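Local coordinates for phosphoenolpyruvate-protein phosphotransferase (Acinetobacter sp., PDB 3CI6) that probably transfers a phosphoryl group from phosphoenolpyruvate to a histidine of a protein partner in sugar transport, and is represented here by its GAF domain, at residues 23-26 with 27-31; 10-13 with 14-18; 35-39 with 40-44. All coordinates share one frame; numbering follows the deposited sequence. Where two conformers were deposited one is given.

In the fold
All three contacts are local ones, made within a helix or at its ends, in a GAF domain. Contact 2 comes first along the chain, in the middle of helix 7-20. Contacts 1 and 3 mark the two ends of helix 25-40, which leads into the sheet through strand 44-51. The centres of contacts 1 and 3 are about 17 Å apart, and each lies about 14 Å from the centre of contact 2. Helix 7-20 lies against helix 25-40: Glu18 packs on Ile31 and probably hydrogen-bonds Gln35. It also lies against the second subunit, which contact 1 touches too. No other chain of the two-chain assembly touches contact 3.

Contact 1. Residues 23-26 with 27-31; sequences VSLH and DSLDI
Ser24 is the N-cap of helix 25-40, one of the helices of this GAF domain, and its side chain meets Asp27 in the first turn. Ser24 OG accepts the backbone N-H of Asp27 at 3.0 Å, with a nearly straight N-H...O angle of 164°. The serine hydroxyl lies between its own backbone N and carbonyl carbon (chi1 76°), which turns it over the first turn. There it takes up an amide at the start of the helix, where no preceding turn supplies a carbonyl. The Asp27 carboxylate stays on the same end of the helix. Its OD2 lies 3.4 Å from Val23 CG2, and one water links it to the chain: the water donates to Asp27 OD2 at 2.7 Å and accepts from Val23 N. A carboxylate at this end would probably be stabilised by the helix dipole. Its other oxygen, OD1, comes 3.2 Å from His26 CD2. The imidazole and carboxylate planes are turned 53° apart, and the approach to the ring is oblique.

Behind the cap the regular helical bonds begin. Ser28 N donates to Ser24 O, and Leu29 N to Leu25 O. The Ser28 hydroxyl, in the conformer given, is hydrogen-bonded to Ser22 OG. On the inner side Leu25 CG meets Leu29 CD1 at 3.9 Å. Leu25 goes on to pack against Ile161 and Ala164 of helix 144-167, while Leu29 reaches Met60 and Ala61 of strand 56-63. Leu25 also lines the pocket of the bound 1-ethoxy-2-(2-ethoxyethoxy)ethane, and Val23 packs on Arg126 of the second subunit. In the next turn Asp30 N donates to His26 O at 3.0 Å, and Asp30 CB lies 3.5 Å from that same oxygen.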
ATOM      1  N   VAL B  23       4.773   6.684 -13.105  1.00 12.76           N
ATOM      2  CA  VAL B  23       3.812   7.132 -14.099  1.00 12.57           C
ATOM      3  C   VAL B  23       2.936   6.008 -14.673  1.00 11.77           C
ATOM      4  O   VAL B  23       1.940   6.292 -15.344  1.00 12.10           O
ATOM      5  CB  VAL B  23       4.546   7.850 -15.273  1.00 13.86           C
ATOM      6  CG1 VAL B  23       5.513   8.926 -14.727  1.00 15.68           C
ATOM      7  CG2 VAL B  23       5.327   6.867 -16.120  1.00 13.22           C
ATOM      8  N   SER B  24       3.327   4.760 -14.465  1.00  9.41           N
ATOM      9  CA  SER B  24       2.657   3.632 -15.105  1.00  9.80           C
ATOM     10  C   SER B  24       2.718   2.388 -14.256  1.00  8.67           C
ATOM     11  O   SER B  24       3.575   2.260 -13.389  1.00  7.83           O
ATOM     12  CB  SER B  24       3.330   3.339 -16.443  1.00  9.16           C
ATOM     13  OG  SER B  24       4.576   2.678 -16.295  1.00 10.92           O
ATOM     14  N   LEU B  25       1.829   1.452 -14.555  1.00  7.70           N
ATOM     15  CA  LEU B  25       1.862   0.144 -13.932  1.00  7.11           C
ATOM     16  C   LEU B  25       3.218  -0.525 -14.132  1.00  6.83           C
ATOM     17  O   LEU B  25       3.803  -0.996 -13.173  1.00  6.13           O
ATOM     18  CB  LEU B  25       0.768  -0.767 -14.471  1.00  7.59           C
ATOM     19  CG  LEU B  25       0.801  -2.200 -13.934  1.00  7.60           C
ATOM     20  CD1 LEU B  25       0.612  -2.270 -12.422  1.00  9.04           C
ATOM     21  CD2 LEU B  25      -0.258  -3.021 -14.677  1.00  9.61           C
ATOM     22  N   HIS B  26       3.704  -0.550 -15.368  1.00  7.98           N
ATOM     23  CA  HIS B  26       4.989  -1.160 -15.628  1.00  9.01           C
ATOM     24  C   HIS B  26       6.093  -0.586 -14.754  1.00  7.97           C
ATOM     25  O   HIS B  26       6.910  -1.320 -14.201  1.00  7.77           O
ATOM     26  CB  HIS B  26       5.387  -1.000 -17.105  1.00 11.56           C
ATOM     27  CG  HIS B  26       6.849  -1.184 -17.347  1.00 17.05           C
ATOM     28  ND1 HIS B  26       7.455  -2.423 -17.307  1.00 21.60           N
ATOM     29  CD2 HIS B  26       7.839  -0.285 -17.586  1.00 22.06           C
ATOM     30  CE1 HIS B  26       8.751  -2.281 -17.531  1.00 23.45           C
ATOM     31  NE2 HIS B  26       9.009  -0.996 -17.706  1.00 23.78           N
ATOM     32  N   ASP B  27       6.163   0.742 -14.659  1.00  7.86           N
ATOM     33  CA  ASP B  27       7.228   1.371 -13.877  1.00  8.61           C
ATOM     34  C   ASP B  27       7.069   0.975 -12.415  1.00  7.47           C
ATOM     35  O   ASP B  27       8.052   0.688 -11.734  1.00  8.37           O
ATOM     36  CB  ASP B  27       7.225   2.916 -14.038  1.00 10.04           C
ATOM     37  CG  ASP B  27       7.841   3.382 -15.336  1.00 14.94           C
ATOM     38  OD1 ASP B  27       8.340   2.543 -16.101  1.00 20.35           O
ATOM     39  OD2 ASP B  27       7.840   4.627 -15.586  1.00 22.69           O
ATOM     40  N   SER B  28       5.842   0.976 -11.909  0.60  6.75           N
ATOM     41  CA  SER B  28       5.628   0.622 -10.514  0.60  6.35           C
ATOM     42  C   SER B  28       6.154  -0.780 -10.213  0.60  5.87           C
ATOM     43  O   SER B  28       6.866  -0.981  -9.250  0.60  5.65           O
ATOM     44  CB  SER B  28       4.162   0.723 -10.154  0.60  6.60           C
ATOM     45  OG  SER B  28       3.735   2.058 -10.348  0.60  8.49           O
ATOM     46  N   LEU B  29       5.838  -1.720 -11.091  1.00  5.82           N
ATOM     47  CA  LEU B  29       6.230  -3.122 -10.913  1.00  6.39           C
ATOM     48  C   LEU B  29       7.752  -3.277 -10.945  1.00  6.66           C
ATOM     49  O   LEU B  29       8.324  -4.041 -10.149  1.00  7.92           O
ATOM     50  CB  LEU B  29       5.590  -4.009 -11.980  1.00  6.87           C
ATOM     51  CG  LEU B  29       4.068  -4.034 -12.000  1.00  7.30           C
ATOM     52  CD1 LEU B  29       3.562  -4.858 -13.205  1.00  9.98           C
ATOM     53  CD2 LEU B  29       3.487  -4.570 -10.664  1.00 10.20           C
ATOM     54  N   ASP B  30       8.381  -2.566 -11.875  1.00  7.44           N
ATOM     55  CA  ASP B  30       9.824  -2.646 -12.051  1.00  8.07           C
ATOM     56  C   ASP B  30      10.517  -2.076 -10.827  1.00  7.11           C
ATOM     57  O   ASP B  30      11.499  -2.648 -10.306  1.00  7.40           O
ATOM     58  CB  ASP B  30      10.228  -1.891 -13.324  1.00  8.64           C
ATOM     59  CG  ASP B  30      11.722  -1.921 -13.606  1.00 12.35           C
ATOM     60  OD1 ASP B  30      12.270  -3.035 -13.726  1.00 19.23           O
ATOM     61  OD2 ASP B  30      12.282  -0.809 -13.802  1.00 20.45           O
ATOM     62  N   ILE B  31      10.031  -0.923 -10.354  1.00  6.75           N
ATOM     63  CA  ILE B  31      10.597  -0.320  -9.137  1.00  7.25           C
ATOM     64  C   ILE B  31      10.451  -1.268  -7.984  1.00  7.50           C
ATOM     65  O   ILE B  31      11.393  -1.495  -7.224  1.00  6.75           O
ATOM     66  CB  ILE B  31       9.879   0.995  -8.808  1.00  7.12           C
ATOM     67  CG1 ILE B  31      10.277   2.063  -9.809  1.00  8.32           C
ATOM     68  CG2 ILE B  31      10.257   1.484  -7.437  1.00  7.96           C
ATOM     69  CD1 ILE B  31       9.231   3.229  -9.893  1.00  9.94           C
TER
HETATM   70  O   HOH W   1       7.698   6.519 -13.676  1.00 28.00           O

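Contact 2. Residues 10-13 with 14-18; sequences DTLR and RIVQE
Leu12 and Val16 meet on the tightly packed side of this helix segment. Leu12 CD1 lies 3.9 Å from Val16 CG2, and the two side chains cross at a slant. Val16 CG2 also sits 3.3 Å from Leu12 O, which accepts Val16 N at 2.8 Å. Beside them Ile15 lies along Thr11, both pointing the same way, with Ile15 CD1 at 4.0 Å from Thr11 CG2. Ile15 CG1 is anti to its carbonyl carbon. It therefore runs back along the helix and passes 3.3 Å from Thr11 O.

These residues belong to helix 7-20, an amphipathic helix that packs between partners of its own chain and the second subunit. Leu12, Ile15 and Val16 rest on Leu153 of helix 144-167, and Thr11 on Ala39 of helix 25-40. From the second subunit, Leu9 reaches Leu12 and Ala155 reaches Val16.

Arg13 and Gln17 form a polar pair at the subunit interface, side by side and one turn apart. Arg13 NE donates to Gln17 OE1 at 3.0 Å, with an N-H...O angle of 167°. The oxygen lies close to the guanidinium plane, at its edge. Seen from the amide the geometry is less regular: NE stands 50° out of the carbonyl plane, and the two flat groups are turned 45° apart. The extended Arg13 chain brings NE level with the amide. Arg13 NH1 has a further partner in Ser148 OG of the second subunit, and Gln17 packs on Val151 of that subunit.

The rest is looser. One water bridges Arg13 NH2 and Gln17 NE2 by weak bonds. Arg14 is exposed and bends at its third torsion. Its NH1 comes only to 3.9 Å from Thr11 OG1, a hydroxyl that is hydrogen-bonded to Met7 O.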
ATOM      1  N   ASP B  10      12.076   3.636   7.125  1.00  6.22           N
ATOM      2  CA  ASP B  10      12.561   4.645   6.180  1.00  7.21           C
ATOM      3  C   ASP B  10      12.776   4.037   4.789  1.00  6.74           C
ATOM      4  O   ASP B  10      12.434   4.654   3.783  1.00  7.02           O
ATOM      5  CB  ASP B  10      13.856   5.310   6.624  1.00  8.57           C
ATOM      6  CG  ASP B  10      13.686   6.274   7.772  1.00 15.77           C
ATOM      7  OD1 ASP B  10      12.555   6.769   8.000  1.00 21.49           O
ATOM      8  OD2 ASP B  10      14.729   6.508   8.458  1.00 23.38           O
ATOM      9  N   THR B  11      13.342   2.840   4.733  1.00  6.63           N
ATOM     10  CA  THR B  11      13.540   2.122   3.466  1.00  7.31           C
ATOM     11  C   THR B  11      12.188   1.842   2.788  1.00  7.72           C
ATOM     12  O   THR B  11      11.991   2.108   1.593  1.00  9.25           O
ATOM     13  CB  THR B  11      14.311   0.851   3.707  1.00  8.10           C
ATOM     14  OG1 THR B  11      15.625   1.202   4.133  1.00 10.23           O
ATOM     15  CG2 THR B  11      14.386  -0.026   2.419  1.00  8.13           C
ATOM     16  N   LEU B  12      11.239   1.342   3.569  1.00  7.51           N
ATOM     17  CA  LEU B  12       9.897   1.088   3.048  1.00  7.43           C
ATOM     18  C   LEU B  12       9.267   2.366   2.494  1.00  6.94           C
ATOM     19  O   LEU B  12       8.751   2.394   1.390  1.00  7.90           O
ATOM     20  CB  LEU B  12       9.017   0.502   4.147  1.00  7.73           C
ATOM     21  CG  LEU B  12       7.555   0.279   3.842  1.00  7.33           C
ATOM     22  CD1 LEU B  12       7.324  -0.666   2.666  1.00  7.53           C
ATOM     23  CD2 LEU B  12       6.870  -0.344   5.057  1.00  8.67           C
ATOM     24  N   ARG B  13       9.328   3.443   3.270  1.00  7.01           N
ATOM     25  CA  ARG B  13       8.792   4.731   2.847  1.00  7.97           C
ATOM     26  C   ARG B  13       9.432   5.206   1.545  1.00  8.25           C
ATOM     27  O   ARG B  13       8.730   5.690   0.670  1.00  9.36           O
ATOM     28  CB  ARG B  13       9.049   5.760   3.937  1.00  7.78           C
ATOM     29  CG  ARG B  13       8.526   7.125   3.556  1.00  9.90           C
ATOM     30  CD  ARG B  13       8.845   8.156   4.552  1.00 11.36           C
ATOM     31  NE  ARG B  13       8.482   9.495   4.063  1.00 13.21           N
ATOM     32  CZ  ARG B  13       8.387  10.560   4.857  1.00 13.25           C
ATOM     33  NH1 ARG B  13       8.588  10.433   6.157  1.00 14.24           N
ATOM     34  NH2 ARG B  13       8.080  11.750   4.343  1.00 13.55           N
ATOM     35  N   ARG B  14      10.735   5.053   1.424  1.00  8.18           N
ATOM     36  CA  ARG B  14      11.432   5.476   0.214  1.00  9.58           C
ATOM     37  C   ARG B  14      10.897   4.742  -1.011  1.00  8.46           C
ATOM     38  O   ARG B  14      10.657   5.357  -2.061  1.00  9.69           O
ATOM     39  CB  ARG B  14      12.924   5.217   0.360  1.00 10.71           C
ATOM     40  CG  ARG B  14      13.705   5.661  -0.796  1.00 15.42           C
ATOM     41  CD  ARG B  14      15.173   5.884  -0.460  1.00 18.09           C
ATOM     42  NE  ARG B  14      15.794   4.802   0.291  1.00 21.24           N
ATOM     43  CZ  ARG B  14      16.030   3.577  -0.179  1.00 25.78           C
ATOM     44  NH1 ARG B  14      16.616   2.686   0.623  1.00 26.94           N
ATOM     45  NH2 ARG B  14      15.677   3.209  -1.420  1.00 28.67           N
ATOM     46  N   ILE B  15      10.720   3.433  -0.884  1.00  7.83           N
ATOM     47  CA  ILE B  15      10.218   2.632  -1.995  1.00  7.63           C
ATOM     48  C   ILE B  15       8.769   2.977  -2.283  1.00  7.92           C
ATOM     49  O   ILE B  15       8.379   3.165  -3.440  1.00  7.86           O
ATOM     50  CB  ILE B  15      10.360   1.127  -1.703  1.00  7.85           C
ATOM     51  CG1 ILE B  15      11.810   0.767  -1.458  1.00  8.04           C
ATOM     52  CG2 ILE B  15       9.811   0.324  -2.872  1.00  8.46           C
ATOM     53  CD1 ILE B  15      12.081  -0.603  -0.821  1.00 10.50           C
ATOM     54  N   VAL B  16       7.969   3.116  -1.222  1.00  7.34           N
ATOM     55  CA  VAL B  16       6.562   3.462  -1.407  1.00  7.94           C
ATOM     56  C   VAL B  16       6.406   4.796  -2.177  1.00  8.35           C
ATOM     57  O   VAL B  16       5.577   4.942  -3.084  1.00  8.09           O
ATOM     58  CB  VAL B  16       5.834   3.485  -0.056  1.00  9.21           C
ATOM     59  CG1 VAL B  16       4.533   4.234  -0.160  1.00 12.06           C
ATOM     60  CG2 VAL B  16       5.639   2.090   0.465  1.00  8.96           C
ATOM     61  N   GLN B  17       7.258   5.763  -1.859  1.00  8.45           N
ATOM     62  CA  GLN B  17       7.195   7.072  -2.512  1.00  9.28           C
ATOM     63  C   GLN B  17       7.616   6.980  -3.962  1.00  8.56           C
ATOM     64  O   GLN B  17       6.971   7.572  -4.814  1.00  9.95           O
ATOM     65  CB  GLN B  17       7.962   8.124  -1.706  1.00  9.65           C
ATOM     66  CG  GLN B  17       7.217   8.364  -0.383  1.00 12.04           C
ATOM     67  CD  GLN B  17       7.436   9.686   0.259  1.00 16.06           C
ATOM     68  OE1 GLN B  17       8.382   9.855   1.047  1.00 18.23           O
ATOM     69  NE2 GLN B  17       6.518  10.637  -0.015  1.00 21.21           N
ATOM     70  N   GLU B  18       8.630   6.182  -4.254  1.00  8.54           N
ATOM     71  CA  GLU B  18       9.046   6.013  -5.640  1.00 10.25           C
ATOM     72  C   GLU B  18       7.960   5.300  -6.434  1.00 10.59           C
ATOM     73  O   GLU B  18       7.664   5.704  -7.577  1.00 11.91           O
ATOM     74  CB  GLU B  18      10.378   5.273  -5.714  1.00 10.29           C
ATOM     75  CG  GLU B  18      11.039   5.371  -7.081  1.00 12.19           C
ATOM     76  CD  GLU B  18      12.328   4.565  -7.210  1.00 13.27           C
ATOM     77  OE1 GLU B  18      12.786   3.920  -6.245  1.00 16.88           O
ATOM     78  OE2 GLU B  18      12.874   4.586  -8.336  1.00 18.51           O
TER
HETATM   79  O   HOH W   2       6.470  13.118   2.418  1.00 46.22           O

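Contact 3. Residues 35-39 with 40-44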
ATOM      1  N   GLN B  35      13.719  -2.791  -6.084  1.00  6.13           N
ATOM      2  CA  GLN B  35      13.928  -2.268  -4.746  1.00  6.94           C
ATOM      3  C   GLN B  35      13.759  -3.284  -3.628  1.00  6.41           C
ATOM      4  O   GLN B  35      14.546  -3.263  -2.680  1.00  7.73           O
ATOM      5  CB  GLN B  35      13.089  -1.022  -4.473  1.00  8.51           C
ATOM      6  CG  GLN B  35      13.374   0.128  -5.395  1.00  9.23           C
ATOM      7  CD  GLN B  35      14.712   0.759  -5.221  1.00 14.72           C
ATOM      8  OE1 GLN B  35      15.586   0.237  -4.506  1.00 21.15           O
ATOM      9  NE2 GLN B  35      14.892   1.921  -5.823  1.00 17.63           N
ATOM     10  N   VAL B  36      12.818  -4.205  -3.785  1.00  6.89           N
ATOM     11  CA  VAL B  36      12.676  -5.323  -2.839  1.00  7.21           C
ATOM     12  C   VAL B  36      13.958  -6.167  -2.873  1.00  6.95           C
ATOM     13  O   VAL B  36      14.539  -6.501  -1.827  1.00  8.38           O
ATOM     14  CB  VAL B  36      11.456  -6.190  -3.114  1.00  7.29           C
ATOM     15  CG1 VAL B  36      11.539  -7.526  -2.335  1.00  8.48           C
ATOM     16  CG2 VAL B  36      10.163  -5.397  -2.713  1.00  7.93           C
ATOM     17  N   ALA B  37      14.466  -6.497  -4.054  1.00  5.90           N
ATOM     18  CA  ALA B  37      15.656  -7.343  -4.137  1.00  7.82           C
ATOM     19  C   ALA B  37      16.851  -6.692  -3.454  1.00  7.53           C
ATOM     20  O   ALA B  37      17.651  -7.367  -2.766  1.00  8.46           O
ATOM     21  CB  ALA B  37      15.992  -7.636  -5.582  1.00  6.65           C
ATOM     22  N   ASP B  38      16.985  -5.374  -3.620  1.00  8.21           N
ATOM     23  CA  ASP B  38      18.093  -4.647  -2.997  1.00  8.46           C
ATOM     24  C   ASP B  38      17.906  -4.532  -1.476  1.00  8.44           C
ATOM     25  O   ASP B  38      18.859  -4.681  -0.709  1.00 10.16           O
ATOM     26  CB  ASP B  38      18.225  -3.265  -3.617  1.00  9.00           C
ATOM     27  CG  ASP B  38      19.474  -2.510  -3.160  1.00 13.21           C
ATOM     28  OD1 ASP B  38      20.571  -3.084  -3.146  1.00 20.77           O
ATOM     29  OD2 ASP B  38      19.331  -1.327  -2.802  1.00 22.19           O
ATOM     30  N   ALA B  39      16.691  -4.279  -1.026  1.00  7.84           N
ATOM     31  CA  ALA B  39      16.441  -4.067   0.398  1.00  8.14           C
ATOM     32  C   ALA B  39      16.608  -5.334   1.204  1.00  8.17           C
ATOM     33  O   ALA B  39      17.012  -5.288   2.365  1.00  8.91           O
ATOM     34  CB  ALA B  39      15.038  -3.511   0.604  1.00  8.68           C
HETATM   35  N   MSE B  40      16.271  -6.470   0.599  1.00  8.23           N
HETATM   36  CA  MSE B  40      16.393  -7.766   1.248  1.00  7.79           C
HETATM   37  C   MSE B  40      17.687  -8.523   0.908  1.00  6.71           C
HETATM   38  O   MSE B  40      18.040  -9.477   1.603  1.00  7.92           O
HETATM   39  CB  MSE B  40      15.235  -8.688   0.817  1.00  7.86           C
HETATM   40  CG  MSE B  40      13.876  -8.166   1.105  1.00  7.91           C
HETATM   41 SE   MSE B  40      12.434  -9.452   0.770  0.80 12.74          SE
HETATM   42  CE  MSE B  40      12.977 -10.810   2.065  1.00 11.60           C
ATOM     43  N   LYS B  41      18.376  -8.130  -0.166  1.00  6.51           N
ATOM     44  CA  LYS B  41      19.530  -8.856  -0.680  1.00  7.16           C
ATOM     45  C   LYS B  41      19.168 -10.321  -0.986  1.00  6.54           C
ATOM     46  O   LYS B  41      19.721 -11.266  -0.418  1.00  8.20           O
ATOM     47  CB  LYS B  41      20.756  -8.743   0.224  1.00  7.73           C
ATOM     48  CG  LYS B  41      21.214  -7.292   0.427  1.00  9.09           C
ATOM     49  CD  LYS B  41      21.483  -6.587  -0.893  1.00 14.57           C
ATOM     50  CE  LYS B  41      22.369  -5.362  -0.730  1.00 18.07           C
ATOM     51  NZ  LYS B  41      21.591  -4.145  -0.386  1.00 21.64           N
ATOM     52  N   VAL B  42      18.221 -10.465  -1.898  1.00  6.44           N
ATOM     53  CA  VAL B  42      17.759 -11.774  -2.351  1.00  5.72           C
ATOM     54  C   VAL B  42      18.090 -11.960  -3.823  1.00  6.25           C
ATOM     55  O   VAL B  42      18.291 -11.008  -4.555  1.00  7.08           O
ATOM     56  CB  VAL B  42      16.265 -11.989  -2.061  1.00  6.19           C
ATOM     57  CG1 VAL B  42      16.038 -12.033  -0.527  1.00  8.44           C
ATOM     58  CG2 VAL B  42      15.411 -10.909  -2.699  1.00  6.54           C
ATOM     59  N   ASP B  43      18.166 -13.212  -4.231  1.00  5.49           N
ATOM     60  CA  ASP B  43      18.569 -13.540  -5.595  1.00  6.00           C
ATOM     61  C   ASP B  43      17.530 -13.124  -6.619  1.00  6.20           C
ATOM     62  O   ASP B  43      17.885 -12.629  -7.689  1.00  7.07           O
ATOM     63  CB  ASP B  43      18.818 -15.041  -5.739  1.00  5.92           C
ATOM     64  CG  ASP B  43      20.010 -15.509  -4.955  1.00  7.98           C
ATOM     65  OD1 ASP B  43      21.016 -14.753  -4.888  1.00 11.87           O
ATOM     66  OD2 ASP B  43      19.965 -16.662  -4.424  1.00  9.48           O
ATOM     67  N   VAL B  44      16.256 -13.364  -6.304  1.00  4.28           N
ATOM     68  CA  VAL B  44      15.178 -13.110  -7.221  1.00  4.36           C
ATOM     69  C   VAL B  44      13.970 -12.495  -6.558  1.00  5.36           C
ATOM     70  O   VAL B  44      13.559 -12.947  -5.493  1.00  5.83           O
ATOM     71  CB  VAL B  44      14.716 -14.417  -7.929  1.00  4.42           C
ATOM     72  CG1 VAL B  44      13.482 -14.180  -8.814  1.00  6.14           C
ATOM     73  CG2 VAL B  44      15.876 -15.054  -8.691  1.00  7.06           C
TER
HETATM   74  O   HOH W   3      20.038  -8.647  -4.604  1.00 32.99           O
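Lys41 folds back over the last turn of the helix to reach Asp38. Its NZ donates to Asp38 O at 2.8 Å and also forms a salt bridge with Asp38 OD1 at 3.1 Å. NZ meets OD1 from above the carboxylate plane, 61° out of it. Bends at chi2 (-56°) and chi4 (-86°) curl the lysine chain, and CD passes 3.2 Å from Asp38 O.

This is the C-terminal end of helix 25-40. Met40 N still donates to Val36 O in regular helical fashion. Lys41 then leaves helical geometry with a positive phi. Ala37 O accepts Val42 N at 3.3 Å, in the carbonyl plane and on a lone pair. The C-cap thus has the 6→1 bond and positive phi of a Schellman motif, but Lys41 N turns weakly to Ala37 O. One water donates to both Ala37 O and Val42 O.

On the buried side the selenium of Met40, a selenomethionine, lies 3.8 Å from Val36 CG1. Val36 rests on Leu150 and Leu153 of helix 144-167, and Met40 on Ala146 and Phe142. Val42 also packs on Phe142, and its carbonyl oxygen accepts from Lys63 NZ.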